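PDB 2BBD: coat protein from Sulfolobus turreted icosahedral virus, which serves as the major capsid protein of the virion and folds as a double jelly roll, probably tiling the icosahedral shell as trimers. Local coordinates for residues A48-P52 / P141-S145; Y58-F64 / L112-F118; F123-V128 / G174-T180; L205-Y211 / D282-A288. One frame throughout, in Å; residues are numbered along the deposited sequence.

Contact 1: A48-P52 / P141-S145; sequences AVTLP and PSGVS
A type II beta turn, Pro-141 to Val-144, leads into strand 145-158 of the N-terminal jelly roll and rests on Val-49, Leu-51 and Pro-52, at one end of the barrel. Strand 49-50 is a short excursion that pairs with strand 103-104, so the contact joins the loop after strand 29-43 to the turn between strands 131-137 and 145-158. No hydrogen bond crosses it; side chains pack on side chains and on the turn's backbone. Val-49 sits over the turn with its two methyls divided. CG1 is anti to the backbone N (chi1 174°) and meets Val-144 CG1 at 4.1 Å, the two valines crossing at a slant, while CG2 comes 3.9 Å from Gly-143 O. Gly-143 takes the positive phi of the turn (82°), and its backbone lies close under Val-49 CG2. Further along, Leu-51 brings CD2 up to two partners, Val-144 CG2 at 4.3 Å and Pro-141 CB at 4.4 Å; Leu-51, a buried residue, also touches Phe-56 and Pro-98. The turn is closed by a weak bond from Val-144 N to Pro-141 O. At its start the two proline rings cross at about a right angle, with Pro-52 CD lying 3.8 Å from Pro-141 CB.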
loop_
_atom_site.group_PDB
_atom_site.type_symbol
_atom_site.label_atom_id
_atom_site.label_comp_id
_atom_site.label_asym_id
_atom_site.label_seq_id
_atom_site.Cartn_x
_atom_site.Cartn_y
_atom_site.Cartn_z
ATOM N N ALA A 48 -9.470 8.627 31.625
ATOM C CA ALA A 48 -9.505 7.668 30.526
ATOM C C ALA A 48 -9.230 8.447 29.255
ATOM O O ALA A 48 -9.682 9.587 29.106
ATOM C CB ALA A 48 -10.871 6.999 30.439
ATOM N N VAL A 49 -8.481 7.836 28.346
ATOM C CA VAL A 49 -8.147 8.478 27.087
ATOM C C VAL A 49 -8.867 7.800 25.935
ATOM O O VAL A 49 -8.916 6.572 25.846
ATOM C CB VAL A 49 -6.621 8.426 26.808
ATOM C CG1 VAL A 49 -6.321 8.984 25.415
ATOM C CG2 VAL A 49 -5.872 9.220 27.879
ATOM N N THR A 50 -9.453 8.607 25.068
ATOM C CA THR A 50 -10.127 8.079 23.902
ATOM C C THR A 50 -9.085 8.089 22.800
ATOM O O THR A 50 -8.577 9.148 22.441
ATOM C CB THR A 50 -11.293 8.972 23.478
ATOM O OG1 THR A 50 -12.238 9.052 24.553
ATOM C CG2 THR A 50 -11.977 8.403 22.237
ATOM N N LEU A 51 -8.752 6.917 22.272
ATOM C CA LEU A 51 -7.763 6.839 21.203
ATOM C C LEU A 51 -8.280 7.596 19.984
ATOM O O LEU A 51 -9.489 7.718 19.783
ATOM C CB LEU A 51 -7.454 5.370 20.884
ATOM C CG LEU A 51 -6.659 4.742 22.033
ATOM C CD1 LEU A 51 -6.625 3.228 21.946
ATOM C CD2 LEU A 51 -5.247 5.325 22.011
ATOM N N PRO A 52 -7.367 8.127 19.158
ATOM C CA PRO A 52 -7.742 8.883 17.959
ATOM C C PRO A 52 -8.569 8.134 16.926
ATOM O O PRO A 52 -8.716 6.918 16.981
ATOM C CB PRO A 52 -6.395 9.350 17.401
ATOM C CG PRO A 52 -5.450 8.319 17.869
ATOM C CD PRO A 52 -5.901 8.012 19.271
ATOM N N PRO A 141 0.047 8.071 20.287
ATOM C CA PRO A 141 -1.071 9.011 20.417
ATOM C C PRO A 141 -0.928 9.769 21.736
ATOM O O PRO A 141 -0.327 9.271 22.689
ATOM C CB PRO A 141 -2.297 8.099 20.414
ATOM C CG PRO A 141 -1.839 6.930 19.585
ATOM C CD PRO A 141 -0.439 6.695 20.106
ATOM N N SER A 142 -1.468 10.975 21.788
ATOM C CA SER A 142 -1.382 11.767 23.000
ATOM C C SER A 142 -2.018 11.057 24.195
ATOM O O SER A 142 -3.075 10.426 24.073
ATOM C CB SER A 142 -2.075 13.114 22.791
ATOM O OG SER A 142 -2.089 13.861 23.996
ATOM N N GLY A 143 -1.353 11.159 25.342
ATOM C CA GLY A 143 -1.863 10.580 26.571
ATOM C C GLY A 143 -1.614 9.107 26.805
ATOM O O GLY A 143 -2.060 8.572 27.821
ATOM N N VAL A 144 -0.931 8.432 25.885
ATOM C CA VAL A 144 -0.667 7.009 26.077
ATOM C C VAL A 144 0.746 6.587 25.691
ATOM O O VAL A 144 1.496 7.339 25.068
ATOM C CB VAL A 144 -1.661 6.125 25.277
ATOM C CG1 VAL A 144 -3.097 6.461 25.670
ATOM C CG2 VAL A 144 -1.446 6.312 23.786
ATOM N N SER A 145 1.100 5.370 26.075
ATOM C CA SER A 145 2.405 4.821 25.754
ATOM C C SER A 145 2.173 3.518 24.994
ATOM O O SER A 145 1.188 2.820 25.245
ATOM C CB SER A 145 3.199 4.560 27.038
ATOM O OG SER A 145 2.530 3.626 27.866
#

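Contact 2: Y58-F64 / L112-F118; sequences YNLVQTF and LNVMWEF
With CG anti to its carbonyl carbon (chi1 -78°), Phe-64 reaches Trp-116 and stands edge-on to it: its CE2 and CZ atoms point down on one face of the indole, with CE2 3.5 Å from Trp-116 CG and the phenyl plane turned 72° from the five-membered ring. The Phe-64 ring is met in the same manner in its turn, since Phe-118 brings its edge over one face at nearly a right angle (87°) and sets CZ 3.5 Å from Phe-64 CG. The other face of Phe-64 is covered by Val-61 CG1 of its own strand. Tyr-58 completes the cluster less squarely, its edge turned toward the face of the indole's five-membered ring but offset from it. Its CD1 also touches Val-114 CG1 at 3.6 Å, and that same methyl lies on the indole face away from Phe-64. These rings fill the space between the two sheets of the N-terminal jelly-roll sandwich: strands 61-64 and 112-118 belong to opposite sheets, run nearly parallel, and lie 11.1 Å apart at closest approach. Leu-82 of helix 79-89 touches Phe-64, Trp-116 and Phe-118. The polar atoms of the cluster are used: Trp-116 NE1 bonds to Gly-79 O, which fixes the rotation of the indole, and Tyr-58 OH bonds to Asn-94 OD1. At the six-membered end of the indole, Val-61 CG2 reaches CH2 of Trp-116 at 3.6 Å. Beyond Val-114, Leu-60 and Leu-112 extend toward each other and meet tip to tip, CD1 to CD1, 3.7 Å apart.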
loop_
_atom_site.group_PDB
_atom_site.type_symbol
_atom_site.label_atom_id
_atom_site.label_comp_id
_atom_site.label_asym_id
_atom_site.label_seq_id
_atom_site.Cartn_x
_atom_site.Cartn_y
_atom_site.Cartn_z
ATOM N N TYR A 58 -3.290 2.277 12.108
ATOM C CA TYR A 58 -2.334 2.104 11.016
ATOM C C TYR A 58 -1.243 3.160 10.981
ATOM O O TYR A 58 -0.126 2.866 10.545
ATOM C CB TYR A 58 -3.040 2.081 9.657
ATOM C CG TYR A 58 -3.918 0.872 9.456
ATOM C CD1 TYR A 58 -3.396 -0.418 9.559
ATOM C CD2 TYR A 58 -5.269 1.015 9.148
ATOM C CE1 TYR A 58 -4.200 -1.532 9.357
ATOM C CE2 TYR A 58 -6.080 -0.095 8.945
ATOM C CZ TYR A 58 -5.542 -1.360 9.049
ATOM O OH TYR A 58 -6.339 -2.452 8.836
ATOM N N ASN A 59 -1.554 4.383 11.422
ATOM C CA ASN A 59 -0.544 5.432 11.408
ATOM C C ASN A 59 0.481 5.323 12.548
ATOM O O ASN A 59 1.243 6.262 12.807
ATOM C CB ASN A 59 -1.187 6.826 11.390
ATOM C CG ASN A 59 -1.988 7.131 12.636
ATOM O OD1 ASN A 59 -2.104 6.313 13.547
ATOM N ND2 ASN A 59 -2.552 8.327 12.679
ATOM N N LEU A 60 0.488 4.186 13.239
ATOM C CA LEU A 60 1.490 3.962 14.283
ATOM C C LEU A 60 2.802 3.646 13.554
ATOM O O LEU A 60 3.874 3.556 14.166
ATOM C CB LEU A 60 1.091 2.812 15.207
ATOM C CG LEU A 60 -0.021 3.140 16.215
ATOM C CD1 LEU A 60 -0.271 1.923 17.097
ATOM C CD2 LEU A 60 0.388 4.338 17.073
ATOM N N VAL A 61 2.691 3.447 12.239
ATOM C CA VAL A 61 3.854 3.240 11.387
ATOM C C VAL A 61 3.756 4.394 10.411
ATOM O O VAL A 61 2.718 4.576 9.764
ATOM C CB VAL A 61 3.824 1.906 10.580
ATOM C CG1 VAL A 61 4.784 2.004 9.396
ATOM C CG2 VAL A 61 4.277 0.730 11.460
ATOM N N GLN A 62 4.804 5.207 10.337
ATOM C CA GLN A 62 4.796 6.333 9.420
ATOM C C GLN A 62 4.967 5.836 7.982
ATOM O O GLN A 62 4.117 6.102 7.131
ATOM C CB GLN A 62 5.898 7.338 9.776
ATOM C CG GLN A 62 5.888 8.590 8.903
ATOM C CD GLN A 62 6.653 9.754 9.518
ATOM O OE1 GLN A 62 6.369 10.164 10.649
ATOM N NE2 GLN A 62 7.620 10.301 8.770
ATOM N N THR A 63 6.051 5.109 7.704
ATOM C CA THR A 63 6.273 4.595 6.351
ATOM C C THR A 63 6.948 3.228 6.315
ATOM O O THR A 63 7.707 2.866 7.220
ATOM C CB THR A 63 7.159 5.544 5.498
ATOM O OG1 THR A 63 8.475 5.584 6.054
ATOM C CG2 THR A 63 6.594 6.953 5.461
ATOM N N PHE A 64 6.647 2.474 5.264
ATOM C CA PHE A 64 7.257 1.169 5.029
ATOM C C PHE A 64 8.058 1.296 3.751
ATOM O O PHE A 64 7.560 1.821 2.747
ATOM C CB PHE A 64 6.226 0.068 4.779
ATOM C CG PHE A 64 5.559 -0.440 6.011
ATOM C CD1 PHE A 64 6.280 -1.114 6.982
ATOM C CD2 PHE A 64 4.185 -0.290 6.180
ATOM C CE1 PHE A 64 5.640 -1.641 8.105
ATOM C CE2 PHE A 64 3.542 -0.810 7.291
ATOM C CZ PHE A 64 4.271 -1.489 8.257
ATOM N N LEU A 112 -2.994 -4.315 21.463
ATOM C CA LEU A 112 -2.609 -3.767 20.172
ATOM C C LEU A 112 -2.237 -4.915 19.224
ATOM O O LEU A 112 -1.431 -5.788 19.575
ATOM C CB LEU A 112 -1.416 -2.821 20.344
ATOM C CG LEU A 112 -0.698 -2.274 19.106
ATOM C CD1 LEU A 112 -1.600 -1.312 18.313
ATOM C CD2 LEU A 112 0.548 -1.560 19.577
ATOM N N ASN A 113 -2.837 -4.912 18.033
ATOM C CA ASN A 113 -2.571 -5.935 17.021
ATOM C C ASN A 113 -2.954 -5.392 15.648
ATOM O O ASN A 113 -4.129 -5.381 15.267
ATOM C CB ASN A 113 -3.351 -7.222 17.326
ATOM C CG ASN A 113 -3.165 -8.296 16.249
ATOM O OD1 ASN A 113 -2.272 -8.206 15.412
ATOM N ND2 ASN A 113 -4.010 -9.318 16.279
ATOM N N VAL A 114 -1.937 -4.925 14.929
ATOM C CA VAL A 114 -2.084 -4.349 13.603
ATOM C C VAL A 114 -1.278 -5.165 12.589
ATOM O O VAL A 114 -0.124 -5.533 12.838
ATOM C CB VAL A 114 -1.570 -2.893 13.588
ATOM C CG1 VAL A 114 -1.932 -2.214 12.262
ATOM C CG2 VAL A 114 -2.152 -2.123 14.780
HETATM N N MSE A 115 -1.881 -5.433 11.439
HETATM C CA MSE A 115 -1.212 -6.214 10.412
HETATM C C MSE A 115 -1.128 -5.528 9.052
HETATM O O MSE A 115 -2.025 -4.766 8.662
HETATM C CB MSE A 115 -1.918 -7.559 10.244
HETATM C CG MSE A 115 -1.167 -8.522 9.341
HETATM SE SE MSE A 115 -2.141 -10.155 9.019
HETATM C CE MSE A 115 -1.668 -11.131 10.620
ATOM N N TRP A 116 -0.030 -5.805 8.347
ATOM C CA TRP A 116 0.219 -5.292 7.002
ATOM C C TRP A 116 0.906 -6.415 6.243
ATOM O O TRP A 116 1.686 -7.173 6.824
ATOM C CB TRP A 116 1.185 -4.119 7.001
ATOM C CG TRP A 116 0.735 -2.883 7.681
ATOM C CD1 TRP A 116 0.129 -1.803 7.106
ATOM C CD2 TRP A 116 0.992 -2.523 9.040
ATOM N NE1 TRP A 116 0.010 -0.786 8.020
ATOM C CE2 TRP A 116 0.534 -1.199 9.216
ATOM C CE3 TRP A 116 1.573 -3.190 10.129
ATOM C CZ2 TRP A 116 0.646 -0.522 10.435
ATOM C CZ3 TRP A 116 1.679 -2.511 11.349
ATOM C CH2 TRP A 116 1.219 -1.190 11.484
ATOM N N GLU A 117 0.620 -6.524 4.951
ATOM C CA GLU A 117 1.255 -7.543 4.129
ATOM C C GLU A 117 1.795 -6.921 2.861
ATOM O O GLU A 117 1.238 -5.949 2.344
ATOM C CB GLU A 117 0.278 -8.658 3.755
ATOM C CG GLU A 117 -0.210 -9.468 4.928
ATOM C CD GLU A 117 -0.852 -10.781 4.512
ATOM O OE1 GLU A 117 -1.634 -10.788 3.532
ATOM O OE2 GLU A 117 -0.578 -11.803 5.178
ATOM N N PHE A 118 2.898 -7.483 2.379
ATOM C CA PHE A 118 3.541 -7.023 1.164
ATOM C C PHE A 118 3.508 -8.185 0.178
ATOM O O PHE A 118 4.068 -9.257 0.427
ATOM C CB PHE A 118 4.997 -6.613 1.433
ATOM C CG PHE A 118 5.147 -5.543 2.480
ATOM C CD1 PHE A 118 4.990 -5.843 3.830
ATOM C CD2 PHE A 118 5.392 -4.225 2.111
ATOM C CE1 PHE A 118 5.069 -4.841 4.805
ATOM C CE2 PHE A 118 5.474 -3.217 3.064
ATOM C CZ PHE A 118 5.310 -3.525 4.418
#

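Contact 3: F123-V128 / G174-T180; sequences FPATMV and GEMPLAT
Chi1 of -51° and an extended chi2 carry the selenomethionine side chain of Met-176 past Pro-124, and a bend at chi3 then turns its methyl toward Val-128 and Phe-123. Pro-124 is the centre of an inverse gamma turn at the end of strand 108-123, where the chain of the N-terminal jelly roll swings through a short 3-10 segment, 125-127, toward strand 131-137. Segment 174-180 belongs to the connection that runs on from helix 161-166 to strand 182-193 in the second jelly roll, so the contact lays the linker between the two barrels against a loop of the first. Met-176 lies across the Pro-124 ring at about a right angle, SE 4.0 Å from Pro-124 CG. Its CE packs tightly on Val-128 CG1, at 3.5 Å, and comes obliquely to the Phe-123 ring, 4.0 Å from CE1. Beside it Pro-177 is held from two directions: Pro-124 CB touches Pro-177 CD at 3.6 Å, and Met-127, also a selenomethionine, slides past the ring in the opposite direction with SE 3.7 Å from that same CD. All this is apolar, and no hydrogen bond spans the segments. Phe-29, from strand 29-43, touches Pro-124 and Pro-177 together, while the backbone N of Met-176 bonds to the hydroxyl of Tyr-316. Pro-177 opens a type I turn ending at Thr-180, whose CG2 approaches Pro-124 CD and whose OG1 donates a 2.7 Å hydrogen bond to Pro-177 O, tilted 35° from the carbonyl plane.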
loop_
_atom_site.group_PDB
_atom_site.type_symbol
_atom_site.label_atom_id
_atom_site.label_comp_id
_atom_site.label_asym_id
_atom_site.label_seq_id
_atom_site.Cartn_x
_atom_site.Cartn_y
_atom_site.Cartn_z
ATOM N N PHE A 123 9.090 -13.133 -6.057
ATOM C CA PHE A 123 10.407 -12.512 -6.082
ATOM C C PHE A 123 11.558 -13.514 -5.982
ATOM O O PHE A 123 11.599 -14.339 -5.070
ATOM C CB PHE A 123 10.485 -11.512 -4.929
ATOM C CG PHE A 123 11.627 -10.559 -5.025
ATOM C CD1 PHE A 123 11.621 -9.544 -5.970
ATOM C CD2 PHE A 123 12.715 -10.673 -4.161
ATOM C CE1 PHE A 123 12.690 -8.644 -6.060
ATOM C CE2 PHE A 123 13.787 -9.781 -4.239
ATOM C CZ PHE A 123 13.775 -8.763 -5.190
ATOM N N PRO A 124 12.511 -13.451 -6.928
ATOM C CA PRO A 124 13.669 -14.355 -6.951
ATOM C C PRO A 124 14.716 -13.899 -5.927
ATOM O O PRO A 124 15.830 -13.484 -6.278
ATOM C CB PRO A 124 14.153 -14.237 -8.391
ATOM C CG PRO A 124 13.908 -12.776 -8.691
ATOM C CD PRO A 124 12.540 -12.510 -8.068
ATOM N N ALA A 125 14.342 -13.989 -4.655
ATOM C CA ALA A 125 15.189 -13.544 -3.556
ATOM C C ALA A 125 16.573 -14.179 -3.504
ATOM O O ALA A 125 17.535 -13.531 -3.113
ATOM C CB ALA A 125 14.464 -13.761 -2.236
ATOM N N THR A 126 16.675 -15.441 -3.900
ATOM C CA THR A 126 17.959 -16.131 -3.879
ATOM C C THR A 126 18.913 -15.619 -4.961
ATOM O O THR A 126 20.077 -16.001 -5.000
ATOM C CB THR A 126 17.772 -17.647 -4.056
ATOM O OG1 THR A 126 17.102 -17.906 -5.296
ATOM C CG2 THR A 126 16.943 -18.217 -2.914
HETATM N N MSE A 127 18.428 -14.731 -5.823
HETATM C CA MSE A 127 19.258 -14.205 -6.897
HETATM C C MSE A 127 19.652 -12.743 -6.724
HETATM O O MSE A 127 20.379 -12.185 -7.553
HETATM C CB MSE A 127 18.542 -14.413 -8.234
HETATM C CG MSE A 127 18.371 -15.888 -8.581
HETATM SE SE MSE A 127 17.524 -16.229 -10.289
HETATM C CE MSE A 127 19.001 -15.750 -11.454
ATOM N N VAL A 128 19.187 -12.127 -5.643
ATOM C CA VAL A 128 19.500 -10.725 -5.386
ATOM C C VAL A 128 20.222 -10.571 -4.049
ATOM O O VAL A 128 20.331 -11.525 -3.281
ATOM C CB VAL A 128 18.217 -9.850 -5.356
ATOM C CG1 VAL A 128 17.406 -10.047 -6.633
ATOM C CG2 VAL A 128 17.387 -10.193 -4.131
ATOM N N GLY A 174 20.740 -12.371 -17.503
ATOM C CA GLY A 174 20.983 -13.452 -16.562
ATOM C C GLY A 174 20.804 -13.137 -15.082
ATOM O O GLY A 174 21.157 -13.949 -14.233
ATOM N N GLU A 175 20.248 -11.970 -14.764
ATOM C CA GLU A 175 20.044 -11.581 -13.369
ATOM C C GLU A 175 18.856 -12.255 -12.678
ATOM O O GLU A 175 18.981 -12.720 -11.546
ATOM C CB GLU A 175 19.903 -10.063 -13.268
ATOM C CG GLU A 175 21.144 -9.319 -13.740
ATOM C CD GLU A 175 21.092 -7.826 -13.454
ATOM O OE1 GLU A 175 22.022 -7.111 -13.895
ATOM O OE2 GLU A 175 20.136 -7.363 -12.792
HETATM N N MSE A 176 17.712 -12.313 -13.350
HETATM C CA MSE A 176 16.522 -12.929 -12.764
HETATM C C MSE A 176 15.777 -13.795 -13.764
HETATM O O MSE A 176 16.052 -13.756 -14.962
HETATM C CB MSE A 176 15.538 -11.860 -12.280
HETATM C CG MSE A 176 16.100 -10.773 -11.397
HETATM SE SE MSE A 176 14.636 -9.556 -10.910
HETATM C CE MSE A 176 15.257 -9.004 -9.152
ATOM N N PRO A 177 14.808 -14.590 -13.280
ATOM C CA PRO A 177 14.050 -15.436 -14.202
ATOM C C PRO A 177 13.351 -14.546 -15.230
ATOM O O PRO A 177 12.978 -13.405 -14.928
ATOM C CB PRO A 177 13.059 -16.149 -13.284
ATOM C CG PRO A 177 13.821 -16.265 -12.003
ATOM C CD PRO A 177 14.482 -14.910 -11.878
ATOM N N LEU A 178 13.187 -15.068 -16.444
ATOM C CA LEU A 178 12.533 -14.337 -17.524
ATOM C C LEU A 178 11.099 -13.956 -17.161
ATOM O O LEU A 178 10.671 -12.833 -17.413
ATOM C CB LEU A 178 12.518 -15.189 -18.799
ATOM C CG LEU A 178 11.911 -14.568 -20.061
ATOM C CD1 LEU A 178 12.838 -13.473 -20.586
ATOM C CD2 LEU A 178 11.721 -15.654 -21.124
ATOM N N ALA A 179 10.366 -14.901 -16.573
ATOM C CA ALA A 179 8.969 -14.689 -16.191
ATOM C C ALA A 179 8.793 -13.932 -14.874
ATOM O O ALA A 179 7.829 -14.165 -14.138
ATOM C CB ALA A 179 8.250 -16.039 -16.102
ATOM N N THR A 180 9.706 -13.016 -14.582
ATOM C CA THR A 180 9.632 -12.263 -13.342
ATOM C C THR A 180 8.719 -11.033 -13.376
ATOM O O THR A 180 8.815 -10.190 -14.271
ATOM C CB THR A 180 11.041 -11.803 -12.889
ATOM O OG1 THR A 180 11.815 -12.945 -12.497
ATOM C CG2 THR A 180 10.938 -10.826 -11.707
#

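Contact 4: L205-Y211 / D282-A288; sequences LQPGQIY and DLDLTHA
Leu-285 O is gripped by two backbone donors that come from opposite faces of its carbonyl plane: Gly-208 N across the contact, at 2.8 Å and nearly straight (167° at the hydrogen), and Ala-288 N, which closes the type I turn from Leu-285 to Ala-288. Leu-285 N donates to Gln-209 O at 3.0 Å. From there the strands run antiparallel: Ile-210 faces Asp-284 as a non-hydrogen-bonded pair, and Tyr-211 with Leu-283 is a hydrogen-bonded pair, Tyr-211 N to Leu-283 O being 2.7 Å. On the side of Ile-210 and Asp-284, the isoleucine lays CG1 against Asp-284 OD1 and Thr-286 OG1. With CG anti to the backbone N (chi1 176°) and chi2 near zero, Asp-284 sets OD1 toward Thr-286, accepting from Thr-286 N at 2.8 Å, an Asx turn, and from the threonine hydroxyl; OD2 is hydrogen-bonded to Tyr-317 OH. On the other side the Tyr-211 ring is sandwiched, with Leu-205 CD1 over its centre and Gln-209 OE1, which is hydrogen-bonded to Ser-311 OG, 3.2 Å above the opposite face. Its hydroxyl donates to Gln-206 O at 2.6 Å, in the carbonyl plane on a lone pair. Leu-285 CD1 approaches the ring at CE2, 3.8 Å away. Within the second jelly roll, strand 210-219 lies here between strand 270-284, outermost of its sheet within this chain, and strand 303-313, whose Tyr-309 meets Tyr-211 edge-to-face, while Leu-205 leaves strand 200-204 of the facing sheet.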
loop_
_atom_site.group_PDB
_atom_site.type_symbol
_atom_site.label_atom_id
_atom_site.label_comp_id
_atom_site.label_asym_id
_atom_site.label_seq_id
_atom_site.Cartn_x
_atom_site.Cartn_y
_atom_site.Cartn_z
ATOM N N LEU A 205 0.059 9.934 -14.129
ATOM C CA LEU A 205 0.589 8.620 -13.783
ATOM C C LEU A 205 1.888 8.498 -14.566
ATOM O O LEU A 205 1.911 8.745 -15.770
ATOM C CB LEU A 205 -0.354 7.498 -14.221
ATOM C CG LEU A 205 -1.829 7.540 -13.825
ATOM C CD1 LEU A 205 -2.382 6.128 -13.911
ATOM C CD2 LEU A 205 -2.001 8.100 -12.426
ATOM N N GLN A 206 2.973 8.134 -13.897
ATOM C CA GLN A 206 4.236 7.997 -14.605
ATOM C C GLN A 206 4.266 6.715 -15.406
ATOM O O GLN A 206 3.696 5.703 -15.008
ATOM C CB GLN A 206 5.404 8.010 -13.631
ATOM C CG GLN A 206 5.339 6.918 -12.598
ATOM C CD GLN A 206 6.509 6.978 -11.640
ATOM O OE1 GLN A 206 7.641 6.641 -11.998
ATOM N NE2 GLN A 206 6.246 7.426 -10.417
ATOM N N PRO A 207 4.921 6.744 -16.569
ATOM C CA PRO A 207 5.008 5.548 -17.402
ATOM C C PRO A 207 6.134 4.667 -16.854
ATOM O O PRO A 207 6.810 5.049 -15.901
ATOM C CB PRO A 207 5.333 6.120 -18.774
ATOM C CG PRO A 207 6.246 7.254 -18.426
ATOM C CD PRO A 207 5.537 7.902 -17.242
ATOM N N GLY A 208 6.330 3.497 -17.451
ATOM C CA GLY A 208 7.384 2.608 -16.999
ATOM C C GLY A 208 6.891 1.525 -16.056
ATOM O O GLY A 208 7.684 0.778 -15.478
ATOM N N GLN A 209 5.578 1.442 -15.888
ATOM C CA GLN A 209 5.001 0.432 -15.014
ATOM C C GLN A 209 3.595 0.080 -15.485
ATOM O O GLN A 209 3.011 0.777 -16.316
ATOM C CB GLN A 209 4.957 0.937 -13.563
ATOM C CG GLN A 209 4.112 2.187 -13.362
ATOM C CD GLN A 209 4.200 2.755 -11.945
ATOM O OE1 GLN A 209 3.342 2.490 -11.102
ATOM N NE2 GLN A 209 5.250 3.534 -11.681
ATOM N N ILE A 210 3.068 -1.013 -14.950
ATOM C CA ILE A 210 1.736 -1.480 -15.282
ATOM C C ILE A 210 0.879 -1.251 -14.036
ATOM O O ILE A 210 1.174 -1.795 -12.970
ATOM C CB ILE A 210 1.781 -2.979 -15.652
ATOM C CG1 ILE A 210 2.708 -3.169 -16.864
ATOM C CG2 ILE A 210 0.388 -3.493 -15.970
ATOM C CD1 ILE A 210 3.102 -4.600 -17.138
ATOM N N TYR A 211 -0.165 -0.429 -14.176
ATOM C CA TYR A 211 -1.065 -0.089 -13.068
ATOM C C TYR A 211 -2.208 -1.074 -12.890
ATOM O O TYR A 211 -2.996 -1.313 -13.806
ATOM C CB TYR A 211 -1.637 1.317 -13.277
ATOM C CG TYR A 211 -0.605 2.412 -13.155
ATOM C CD1 TYR A 211 -0.506 3.182 -11.997
ATOM C CD2 TYR A 211 0.300 2.661 -14.190
ATOM C CE1 TYR A 211 0.467 4.171 -11.870
ATOM C CE2 TYR A 211 1.274 3.649 -14.072
ATOM C CZ TYR A 211 1.353 4.394 -12.910
ATOM O OH TYR A 211 2.335 5.350 -12.784
ATOM N N ASP A 282 -5.060 -4.682 -17.053
ATOM C CA ASP A 282 -4.468 -3.592 -16.289
ATOM C C ASP A 282 -3.965 -2.512 -17.227
ATOM O O ASP A 282 -3.761 -2.752 -18.415
ATOM C CB ASP A 282 -3.299 -4.089 -15.435
ATOM C CG ASP A 282 -3.702 -5.174 -14.466
ATOM O OD1 ASP A 282 -4.774 -5.052 -13.836
ATOM O OD2 ASP A 282 -2.936 -6.148 -14.327
ATOM N N LEU A 283 -3.754 -1.323 -16.679
ATOM C CA LEU A 283 -3.274 -0.194 -17.456
ATOM C C LEU A 283 -1.762 -0.297 -17.637
ATOM O O LEU A 283 -0.991 0.031 -16.731
ATOM C CB LEU A 283 -3.628 1.110 -16.741
ATOM C CG LEU A 283 -3.307 2.398 -17.490
ATOM C CD1 LEU A 283 -4.038 2.392 -18.829
ATOM C CD2 LEU A 283 -3.728 3.597 -16.652
ATOM N N ASP A 284 -1.340 -0.745 -18.815
ATOM C CA ASP A 284 0.078 -0.914 -19.107
ATOM C C ASP A 284 0.718 0.324 -19.712
ATOM O O ASP A 284 0.523 0.632 -20.886
ATOM C CB ASP A 284 0.268 -2.111 -20.044
ATOM C CG ASP A 284 1.715 -2.306 -20.469
ATOM O OD1 ASP A 284 2.596 -1.553 -20.006
ATOM O OD2 ASP A 284 1.973 -3.226 -21.274
ATOM N N LEU A 285 1.504 1.027 -18.908
ATOM C CA LEU A 285 2.171 2.226 -19.377
ATOM C C LEU A 285 3.680 2.028 -19.474
ATOM O O LEU A 285 4.439 2.998 -19.440
ATOM C CB LEU A 285 1.864 3.392 -18.438
ATOM C CG LEU A 285 0.386 3.751 -18.238
ATOM C CD1 LEU A 285 0.312 5.051 -17.451
ATOM C CD2 LEU A 285 -0.331 3.913 -19.582
ATOM N N THR A 286 4.109 0.773 -19.605
ATOM C CA THR A 286 5.535 0.455 -19.685
ATOM C C THR A 286 6.314 1.331 -20.664
ATOM O O THR A 286 7.392 1.823 -20.336
ATOM C CB THR A 286 5.764 -1.019 -20.067
ATOM O OG1 THR A 286 5.085 -1.866 -19.133
ATOM C CG2 THR A 286 7.253 -1.351 -20.039
ATOM N N HIS A 287 5.780 1.530 -21.863
ATOM C CA HIS A 287 6.469 2.352 -22.852
ATOM C C HIS A 287 5.675 3.592 -23.264
ATOM O O HIS A 287 5.954 4.209 -24.291
ATOM C CB HIS A 287 6.808 1.511 -24.088
ATOM C CG HIS A 287 7.835 0.448 -23.836
ATOM N ND1 HIS A 287 9.115 0.736 -23.412
ATOM C CD2 HIS A 287 7.776 -0.900 -23.964
ATOM C CE1 HIS A 287 9.800 -0.387 -23.290
ATOM N NE2 HIS A 287 9.011 -1.395 -23.620
ATOM N N ALA A 288 4.694 3.959 -22.448
ATOM C CA ALA A 288 3.861 5.122 -22.725
ATOM C C ALA A 288 4.628 6.424 -22.509
ATOM O O ALA A 288 5.643 6.447 -21.816
ATOM C CB ALA A 288 2.615 5.093 -21.829
#

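How the contacts relate
Contact 2 is the buried core of the N-terminal jelly roll, where rings join opposite sheets; contact 1 sits at the surface at one end of that barrel and touches contact 2 through Pro-141 CD and Leu-60 CD2, 3.9 Å apart. Contact 3 is buried yet peripheral, across the chain's centre from contact 1, and packs the linker with prolines and selenomethionines. Contacts 1, 2 and 3 have no hydrogen bond across their segments, whereas contact 4, in the second barrel, is held by backbone hydrogen bonds together with apolar packing. Contacts 2 and 4 reach one continuous sheet that passes from the first barrel to the second, their centres about 28 Å apart.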